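Local coordinates for foldase protein PrsA (Streptococcus pneumoniae, PDB 5TVL) that probably helps secreted proteins to fold after they cross the membrane, as a surface lipoprotein with peptidyl-prolyl cis-trans isomerase activity, at residues 29-34 / 267-272; 55-60 / 81-86; 122-127 / 165-170. All blocks are in the same frame, centred on the assembly; numbering follows the deposited sequence.

Overall arrangement
Helix 25-44, near the N terminus, supplies the first half of interaction 1, whose partner comes only at the very end of the modelled chain, so this contact closes a loop of 232 residues. The other two lie inside that loop, one after the other. Interaction 2 closes first, a short excursion joining helix 50-64 to helix 79-102 within the helical part. Interaction 3 follows in the PPIC-type domain, where it pairs strand 120-127 with the end strand 166-169. Interactions 1 and 2 are neighbours, with nearest atoms about 5 Å apart, whereas the centres of interactions 1 and 3 are 47 Å apart, on opposite sides of the chain's centre.

Interaction 1. Residues 29-34 / 267-272; sequences QVLLNM and NIFTQY
In the helical part of PrsA, formed by both ends of the chain, the C-terminal helix packs on helix 25-44: L32 packs against I268, F269 and Y272 from the short, weakly bonded helix 266-270 and the residues after it. L32 has CG anti to the backbone N (chi1 -177°), which carries its forked end toward the C-terminal segment. CD1 sits over one face of the F269 ring, offset toward the rim, 4.0 Å from its centroid in a CH-pi contact, and CD2 lies 4.1 Å from I268 CG1. Both methyls meet the Y272 ring at its edge, L32 CD1 being 3.8 Å from CE2. Leucine suits this place because its forked end can serve three partners at once. The first and last parts of the chain thus build one helical unit, into whose sequence the isomerase domain is inserted. L31 comes to the F269 ring at its edge, CD2 being 4.3 Å from CE2. At the margin, the bent chain of Q29 crosses I268, with OE1 3.5 Å from CD1, while Q29 NE2 makes a weak hydrogen bond to N33 OD1. Y272 also rests on I249 and L253 of helix 242-255, and I5 of a second subunit packs on F269.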
loop_
_atom_site.group_PDB
_atom_site.type_symbol
_atom_site.label_atom_id
_atom_site.label_comp_id
_atom_site.label_asym_id
_atom_site.label_seq_id
_atom_site.Cartn_x
_atom_site.Cartn_y
_atom_site.Cartn_z
ATOM N N GLN A 29 -3.398 -0.195 25.452
ATOM C CA GLN A 29 -3.679 0.488 24.183
ATOM C C GLN A 29 -4.805 1.528 24.327
ATOM O O GLN A 29 -4.784 2.565 23.661
ATOM C CB GLN A 29 -4.039 -0.541 23.095
ATOM C CG GLN A 29 -3.991 -0.022 21.659
ATOM C CD GLN A 29 -2.584 0.343 21.180
ATOM O OE1 GLN A 29 -1.603 -0.336 21.499
ATOM N NE2 GLN A 29 -2.486 1.417 20.397
ATOM N N VAL A 30 -5.784 1.243 25.186
ATOM C CA VAL A 30 -6.884 2.175 25.458
ATOM C C VAL A 30 -6.400 3.463 26.136
ATOM O O VAL A 30 -6.879 4.544 25.791
ATOM C CB VAL A 30 -8.017 1.496 26.272
ATOM C CG1 VAL A 30 -9.020 2.509 26.815
ATOM C CG2 VAL A 30 -8.733 0.473 25.399
ATOM N N LEU A 31 -5.470 3.359 27.087
ATOM C CA LEU A 31 -4.892 4.555 27.718
ATOM C C LEU A 31 -4.042 5.344 26.724
ATOM O O LEU A 31 -4.046 6.581 26.744
ATOM C CB LEU A 31 -4.041 4.203 28.937
ATOM C CG LEU A 31 -3.591 5.400 29.792
ATOM C CD1 LEU A 31 -4.756 5.982 30.577
ATOM C CD2 LEU A 31 -2.469 4.993 30.733
ATOM N N LEU A 32 -3.307 4.622 25.878
ATOM C CA LEU A 32 -2.515 5.231 24.815
ATOM C C LEU A 32 -3.402 6.002 23.843
ATOM O O LEU A 32 -3.060 7.112 23.442
ATOM C CB LEU A 32 -1.724 4.164 24.060
ATOM C CG LEU A 32 -0.784 4.631 22.942
ATOM C CD1 LEU A 32 0.317 5.512 23.515
ATOM C CD2 LEU A 32 -0.200 3.432 22.201
ATOM N N ASN A 33 -4.537 5.412 23.479
ATOM C CA ASN A 33 -5.483 6.044 22.556
ATOM C C ASN A 33 -6.247 7.211 23.162
ATOM O O ASN A 33 -6.583 8.156 22.451
ATOM C CB ASN A 33 -6.462 5.007 22.006
ATOM C CG ASN A 33 -5.795 4.028 21.069
ATOM O OD1 ASN A 33 -4.583 4.087 20.842
ATOM N ND2 ASN A 33 -6.581 3.120 20.518
ATOM N N MET A 34 -6.532 7.133 24.460
ATOM C CA MET A 34 -7.088 8.269 25.206
ATOM C C MET A 34 -6.095 9.428 25.286
ATOM O O MET A 34 -6.500 10.588 25.242
ATOM C CB MET A 34 -7.501 7.854 26.627
ATOM C CG MET A 34 -8.771 7.019 26.707
ATOM S SD MET A 34 -9.012 6.318 28.355
ATOM C CE MET A 34 -9.477 7.783 29.279
ATOM N N ASN A 267 5.967 1.120 29.212
ATOM C CA ASN A 267 6.503 0.452 28.012
ATOM C C ASN A 267 5.731 0.760 26.725
ATOM O O ASN A 267 6.348 0.873 25.661
ATOM C CB ASN A 267 6.574 -1.072 28.208
ATOM C CG ASN A 267 7.603 -1.493 29.251
ATOM O OD1 ASN A 267 8.421 -0.690 29.708
ATOM N ND2 ASN A 267 7.568 -2.769 29.627
ATOM N N ILE A 268 4.404 0.897 26.809
ATOM C CA ILE A 268 3.591 1.191 25.615
ATOM C C ILE A 268 3.778 2.633 25.114
ATOM O O ILE A 268 3.528 2.913 23.942
ATOM C CB ILE A 268 2.085 0.852 25.821
ATOM C CG1 ILE A 268 1.430 0.493 24.480
ATOM C CG2 ILE A 268 1.322 1.987 26.500
ATOM C CD1 ILE A 268 0.003 0.001 24.602
ATOM N N PHE A 269 4.206 3.527 26.008
ATOM C CA PHE A 269 4.576 4.905 25.647
ATOM C C PHE A 269 6.026 5.061 25.161
ATOM O O PHE A 269 6.365 6.105 24.608
ATOM C CB PHE A 269 4.330 5.863 26.827
ATOM C CG PHE A 269 2.890 6.261 26.998
ATOM C CD1 PHE A 269 2.365 7.344 26.296
ATOM C CD2 PHE A 269 2.055 5.560 27.865
ATOM C CE1 PHE A 269 1.038 7.715 26.452
ATOM C CE2 PHE A 269 0.728 5.925 28.026
ATOM C CZ PHE A 269 0.221 7.003 27.321
ATOM N N THR A 270 6.871 4.049 25.367
ATOM C CA THR A 270 8.298 4.130 25.017
ATOM C C THR A 270 8.541 4.220 23.504
ATOM O O THR A 270 9.503 4.864 23.072
ATOM C CB THR A 270 9.099 2.941 25.603
ATOM O OG1 THR A 270 8.801 2.800 26.996
ATOM C CG2 THR A 270 10.604 3.151 25.446
ATOM N N GLN A 271 7.682 3.580 22.709
ATOM C CA GLN A 271 7.734 3.714 21.239
ATOM C C GLN A 271 7.563 5.159 20.741
ATOM O O GLN A 271 8.122 5.521 19.707
ATOM C CB GLN A 271 6.702 2.802 20.554
ATOM C CG GLN A 271 5.238 3.122 20.843
ATOM C CD GLN A 271 4.279 2.272 20.027
ATOM O OE1 GLN A 271 4.457 2.100 18.819
ATOM N NE2 GLN A 271 3.244 1.747 20.680
ATOM N N TYR A 272 6.789 5.964 21.474
ATOM C CA TYR A 272 6.593 7.384 21.159
ATOM C C TYR A 272 7.543 8.286 21.942
ATOM O O TYR A 272 8.256 9.098 21.348
ATOM C CB TYR A 272 5.151 7.799 21.443
ATOM C CG TYR A 272 4.142 7.119 20.549
ATOM C CD1 TYR A 272 4.191 7.278 19.162
ATOM C CD2 TYR A 272 3.132 6.320 21.083
ATOM C CE1 TYR A 272 3.268 6.654 18.337
ATOM C CE2 TYR A 272 2.206 5.694 20.264
ATOM C CZ TYR A 272 2.275 5.864 18.895
ATOM O OH TYR A 272 1.354 5.245 18.087
#

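Interaction 2. Residues 55-60 / 81-86; sequences DTIAEE and TRKAQI
E60 on helix 50-64 and R82 on helix 79-102 meet between the helices and form a side-on salt bridge, one nitrogen to each carboxylate oxygen. R82 NE donates to E60 OE2 at 2.9 Å, nearly in the guanidinium plane and on the syn lone pair. R82 NH2 reaches E60 OE1, also at 2.9 Å, but from above the carboxylate plane, because the two flat groups are turned 46° apart. The bend of R82 at chi2 (49°) folds its chain so that the NE side faces the glutamate, while the extended chain of E60 spans the gap. The third nitrogen, R82 NH1, reaches one turn further along its own helix to Q85 OE1 at 3.1 Å, so every nitrogen of the guanidinium has an acceptor. E60 OE2 also bonds to the hydroxyl of Y68 and to a bound glycerol, probably from the crystallisation liquor. The salt bridge to R82 would be expected to keep this buried carboxylate ionised.

I86 packs over one face of the guanidinium, its CG1 3.5 Å above the centre. Its CD1 touches I57 CB at 3.9 Å, and its CG2 meets T56 CG2 at 3.7 Å. T56 suits this border because its methyl joins the apolar packing while OG1 bonds to E52 O and K90 NZ. I57 CD1 packs on K83 CB at 3.6 Å, using the aliphatic root of a lysine whose amine leads away to a long, weak ion pair with D54.

The two helical segments run at 123° to each other, axes 10.2 Å apart at their closest, and helix 68-74 lays Y68 against both I57 and R82, with L72 also on R82.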
loop_
_atom_site.group_PDB
_atom_site.type_symbol
_atom_site.label_atom_id
_atom_site.label_comp_id
_atom_site.label_asym_id
_atom_site.label_seq_id
_atom_site.Cartn_x
_atom_site.Cartn_y
_atom_site.Cartn_z
ATOM N N ASP A 55 -20.713 12.487 8.758
ATOM C CA ASP A 55 -20.780 11.826 7.440
ATOM C C ASP A 55 -20.143 10.438 7.467
ATOM O O ASP A 55 -20.703 9.478 6.932
ATOM C CB ASP A 55 -20.087 12.668 6.350
ATOM C CG ASP A 55 -20.816 13.978 6.040
ATOM O OD1 ASP A 55 -21.923 14.218 6.574
ATOM O OD2 ASP A 55 -20.263 14.777 5.251
ATOM N N THR A 56 -18.965 10.351 8.080
ATOM C CA THR A 56 -18.216 9.099 8.189
ATOM C C THR A 56 -18.983 8.042 8.983
ATOM O O THR A 56 -19.100 6.902 8.541
ATOM C CB THR A 56 -16.846 9.340 8.856
ATOM O OG1 THR A 56 -16.158 10.384 8.156
ATOM C CG2 THR A 56 -15.989 8.068 8.858
ATOM N N ILE A 57 -19.506 8.430 10.143
ATOM C CA ILE A 57 -20.247 7.506 11.008
ATOM C C ILE A 57 -21.621 7.144 10.424
ATOM O O ILE A 57 -22.141 6.057 10.693
ATOM C CB ILE A 57 -20.366 8.052 12.458
ATOM C CG1 ILE A 57 -20.604 6.911 13.456
ATOM C CG2 ILE A 57 -21.445 9.123 12.573
ATOM C CD1 ILE A 57 -20.227 7.270 14.879
ATOM N N ALA A 58 -22.199 8.052 9.634
ATOM C CA ALA A 58 -23.425 7.766 8.883
ATOM C C ALA A 58 -23.149 6.784 7.746
ATOM O O ALA A 58 -23.906 5.833 7.548
ATOM C CB ALA A 58 -24.038 9.048 8.336
ATOM N N GLU A 59 -22.074 7.031 6.997
ATOM C CA GLU A 59 -21.598 6.105 5.957
ATOM C C GLU A 59 -21.305 4.730 6.563
ATOM O O GLU A 59 -21.697 3.699 6.013
ATOM C CB GLU A 59 -20.343 6.676 5.266
ATOM C CG GLU A 59 -19.652 5.776 4.237
ATOM C CD GLU A 59 -20.537 5.384 3.063
ATOM O OE1 GLU A 59 -21.484 6.131 2.731
ATOM O OE2 GLU A 59 -20.277 4.324 2.454
ATOM N N GLU A 60 -20.630 4.738 7.709
ATOM C CA GLU A 60 -20.249 3.514 8.417
ATOM C C GLU A 60 -21.476 2.721 8.879
ATOM O O GLU A 60 -21.497 1.498 8.773
ATOM C CB GLU A 60 -19.356 3.865 9.608
ATOM C CG GLU A 60 -18.511 2.727 10.131
ATOM C CD GLU A 60 -17.565 3.184 11.227
ATOM O OE1 GLU A 60 -16.811 4.156 11.002
ATOM O OE2 GLU A 60 -17.559 2.575 12.316
ATOM N N THR A 81 -18.041 6.688 21.594
ATOM C CA THR A 81 -16.575 6.602 21.565
ATOM C C THR A 81 -16.001 6.159 20.200
ATOM O O THR A 81 -14.805 6.330 19.951
ATOM C CB THR A 81 -16.040 5.708 22.711
ATOM O OG1 THR A 81 -14.644 5.964 22.909
ATOM C CG2 THR A 81 -16.242 4.240 22.423
ATOM N N ARG A 82 -16.844 5.583 19.337
ATOM C CA ARG A 82 -16.483 5.376 17.931
ATOM C C ARG A 82 -16.446 6.716 17.195
ATOM O O ARG A 82 -15.503 6.998 16.460
ATOM C CB ARG A 82 -17.457 4.417 17.224
ATOM C CG ARG A 82 -17.199 4.207 15.729
ATOM C CD ARG A 82 -15.737 3.882 15.414
ATOM N NE ARG A 82 -15.464 3.770 13.979
ATOM C CZ ARG A 82 -14.266 3.931 13.408
ATOM N NH1 ARG A 82 -13.175 4.220 14.127
ATOM N NH2 ARG A 82 -14.151 3.802 12.088
ATOM N N LYS A 83 -17.488 7.524 17.393
ATOM C CA LYS A 83 -17.556 8.887 16.854
ATOM C C LYS A 83 -16.345 9.714 17.308
ATOM O O LYS A 83 -15.814 10.503 16.534
ATOM C CB LYS A 83 -18.867 9.564 17.281
ATOM C CG LYS A 83 -19.195 10.858 16.560
ATOM C CD LYS A 83 -20.498 11.464 17.070
ATOM C CE LYS A 83 -20.577 12.956 16.765
ATOM N NZ LYS A 83 -21.821 13.588 17.285
ATOM N N ALA A 84 -15.906 9.504 18.549
ATOM C CA ALA A 84 -14.688 10.131 19.079
ATOM C C ALA A 84 -13.405 9.588 18.435
ATOM O O ALA A 84 -12.460 10.346 18.202
ATOM C CB ALA A 84 -14.625 9.961 20.588
ATOM N N GLN A 85 -13.370 8.280 18.172
ATOM C CA GLN A 85 -12.240 7.638 17.484
ATOM C C GLN A 85 -12.063 8.131 16.046
ATOM O O GLN A 85 -10.936 8.380 15.615
ATOM C CB GLN A 85 -12.412 6.117 17.480
ATOM C CG GLN A 85 -11.205 5.339 16.978
ATOM C CD GLN A 85 -11.357 3.845 17.189
ATOM O OE1 GLN A 85 -12.444 3.288 17.005
ATOM N NE2 GLN A 85 -10.269 3.184 17.580
ATOM N N ILE A 86 -13.172 8.255 15.317
ATOM C CA ILE A 86 -13.169 8.776 13.943
ATOM C C ILE A 86 -12.623 10.208 13.927
ATOM O O ILE A 86 -11.782 10.546 13.095
ATOM C CB ILE A 86 -14.581 8.756 13.307
ATOM C CG1 ILE A 86 -15.064 7.311 13.113
ATOM C CG2 ILE A 86 -14.586 9.480 11.959
ATOM C CD1 ILE A 86 -16.563 7.185 12.914
#

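Interaction 3. Residues 122-127 / 165-170; sequences AQIIRL and GEITFD
A122 and I167 grip each other by a reciprocal pair of backbone bonds, A122 N to I167 O at 2.8 Å and I167 N to A122 O at 2.7 Å. A third bond runs from I124 N to G165 O at 2.9 Å. Between these bonds lies the non-hydrogen-bonded pair Q123 and E166, where two CA-H...O contacts add to the hold: E166 CA lies 3.3 Å from A122 O, and Q123 CA is equally close to G165 O. G165 carries a positive phi (75°), a conformation glycine adopts easily, so it fits this turn into the strand. The pairing sets strand 166-169 at one end of the four-stranded antiparallel sheet of the parvulin-type isomerase domain, beside strand 120-127, which bonds on its other flank to strand 207-216. The short segments run at 119° to each other, well short of antiparallel, as the sheet is strongly twisted here. On the A122 and I167 face, I124 CG2 comes 4.3 Å from I167 CG2, and A122 CB is 4.3 Å from F169 CE1; the small methyl of alanine lets the F169 ring approach obliquely. On the other face Q123 CG rests 4.2 Å from E166 CB, while F147 and A148 of helix 147-154 cover Q123.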
loop_
_atom_site.group_PDB
_atom_site.type_symbol
_atom_site.label_atom_id
_atom_site.label_comp_id
_atom_site.label_asym_id
_atom_site.label_seq_id
_atom_site.Cartn_x
_atom_site.Cartn_y
_atom_site.Cartn_z
ATOM N N ALA A 122 -7.752 6.893 -23.567
ATOM C CA ALA A 122 -7.630 5.568 -24.166
ATOM C C ALA A 122 -8.920 4.796 -23.994
ATOM O O ALA A 122 -9.777 5.181 -23.196
ATOM C CB ALA A 122 -6.476 4.801 -23.532
ATOM N N GLN A 123 -9.045 3.709 -24.749
ATOM C CA GLN A 123 -10.182 2.803 -24.651
ATOM C C GLN A 123 -9.681 1.437 -24.201
ATOM O O GLN A 123 -8.737 0.907 -24.788
ATOM C CB GLN A 123 -10.896 2.697 -25.998
ATOM C CG GLN A 123 -11.494 4.012 -26.478
ATOM C CD GLN A 123 -11.938 3.962 -27.926
ATOM O OE1 GLN A 123 -12.473 2.955 -28.389
ATOM N NE2 GLN A 123 -11.726 5.056 -28.649
ATOM N N ILE A 124 -10.305 0.884 -23.160
ATOM C CA ILE A 124 -9.904 -0.412 -22.596
ATOM C C ILE A 124 -11.014 -1.446 -22.761
ATOM O O ILE A 124 -12.189 -1.093 -22.856
ATOM C CB ILE A 124 -9.474 -0.311 -21.107
ATOM C CG1 ILE A 124 -10.597 0.234 -20.211
ATOM C CG2 ILE A 124 -8.235 0.566 -20.971
ATOM C CD1 ILE A 124 -10.294 0.127 -18.730
ATOM N N ILE A 125 -10.621 -2.719 -22.807
ATOM C CA ILE A 125 -11.554 -3.853 -22.861
ATOM C C ILE A 125 -11.092 -4.918 -21.856
ATOM O O ILE A 125 -10.154 -5.669 -22.135
ATOM C CB ILE A 125 -11.646 -4.469 -24.286
ATOM C CG1 ILE A 125 -11.947 -3.385 -25.329
ATOM C CG2 ILE A 125 -12.716 -5.560 -24.340
ATOM C CD1 ILE A 125 -11.995 -3.881 -26.758
ATOM N N ARG A 126 -11.745 -4.972 -20.695
ATOM C CA ARG A 126 -11.460 -5.999 -19.681
ATOM C C ARG A 126 -12.202 -7.301 -20.012
ATOM O O ARG A 126 -13.354 -7.270 -20.450
ATOM C CB ARG A 126 -11.849 -5.507 -18.286
ATOM C CG ARG A 126 -11.273 -6.345 -17.153
ATOM C CD ARG A 126 -11.582 -5.736 -15.794
ATOM N NE ARG A 126 -13.004 -5.816 -15.457
ATOM C CZ ARG A 126 -13.553 -5.347 -14.337
ATOM N NH1 ARG A 126 -12.811 -4.747 -13.405
ATOM N NH2 ARG A 126 -14.864 -5.477 -14.142
ATOM N N LEU A 127 -11.536 -8.435 -19.796
ATOM C CA LEU A 127 -12.065 -9.762 -20.139
ATOM C C LEU A 127 -11.756 -10.781 -19.038
ATOM O O LEU A 127 -10.743 -10.669 -18.342
ATOM C CB LEU A 127 -11.462 -10.229 -21.463
ATOM C CG LEU A 127 -12.007 -9.529 -22.720
ATOM C CD1 LEU A 127 -10.883 -9.020 -23.614
ATOM C CD2 LEU A 127 -12.959 -10.434 -23.491
ATOM N N GLY A 165 -15.789 2.074 -24.015
ATOM C CA GLY A 165 -14.523 1.697 -23.382
ATOM C C GLY A 165 -13.601 2.833 -22.953
ATOM O O GLY A 165 -12.553 2.569 -22.366
ATOM N N GLU A 166 -13.993 4.088 -23.194
ATOM C CA GLU A 166 -13.077 5.230 -23.069
ATOM C C GLU A 166 -12.759 5.583 -21.617
ATOM O O GLU A 166 -13.600 5.426 -20.731
ATOM C CB GLU A 166 -13.641 6.467 -23.788
ATOM C CG GLU A 166 -12.681 7.656 -23.838
ATOM C CD GLU A 166 -13.137 8.758 -24.776
ATOM O OE1 GLU A 166 -13.328 8.479 -25.978
ATOM O OE2 GLU A 166 -13.286 9.911 -24.313
ATOM N N ILE A 167 -11.537 6.068 -21.396
ATOM C CA ILE A 167 -11.088 6.520 -20.079
ATOM C C ILE A 167 -9.863 7.437 -20.201
ATOM O O ILE A 167 -9.030 7.249 -21.088
ATOM C CB ILE A 167 -10.779 5.320 -19.143
ATOM C CG1 ILE A 167 -10.482 5.800 -17.715
ATOM C CG2 ILE A 167 -9.631 4.469 -19.687
ATOM C CD1 ILE A 167 -10.695 4.738 -16.656
ATOM N N THR A 168 -9.783 8.425 -19.308
ATOM C CA THR A 168 -8.631 9.324 -19.186
ATOM C C THR A 168 -7.916 9.030 -17.862
ATOM O O THR A 168 -8.577 8.771 -16.853
ATOM C CB THR A 168 -9.082 10.800 -19.220
ATOM O OG1 THR A 168 -9.827 11.046 -20.419
ATOM C CG2 THR A 168 -7.891 11.753 -19.176
ATOM N N PHE A 169 -6.580 9.060 -17.868
ATOM C CA PHE A 169 -5.790 8.819 -16.645
ATOM C C PHE A 169 -4.349 9.345 -16.685
ATOM O O PHE A 169 -3.741 9.449 -17.750
ATOM C CB PHE A 169 -5.783 7.323 -16.282
ATOM C CG PHE A 169 -5.324 6.410 -17.392
ATOM C CD1 PHE A 169 -6.238 5.878 -18.299
ATOM C CD2 PHE A 169 -3.983 6.047 -17.513
ATOM C CE1 PHE A 169 -5.821 5.024 -19.313
ATOM C CE2 PHE A 169 -3.561 5.195 -18.526
ATOM C CZ PHE A 169 -4.482 4.681 -19.427
ATOM N N ASP A 170 -3.828 9.678 -15.503
ATOM C CA ASP A 170 -2.417 10.007 -15.303
ATOM C C ASP A 170 -1.636 8.719 -15.083
ATOM O O ASP A 170 -2.204 7.629 -15.074
ATOM C CB ASP A 170 -2.227 10.878 -14.052
ATOM C CG ASP A 170 -2.926 12.208 -14.137
ATOM O OD1 ASP A 170 -2.881 12.844 -15.208
ATOM O OD2 ASP A 170 -3.492 12.640 -13.110
#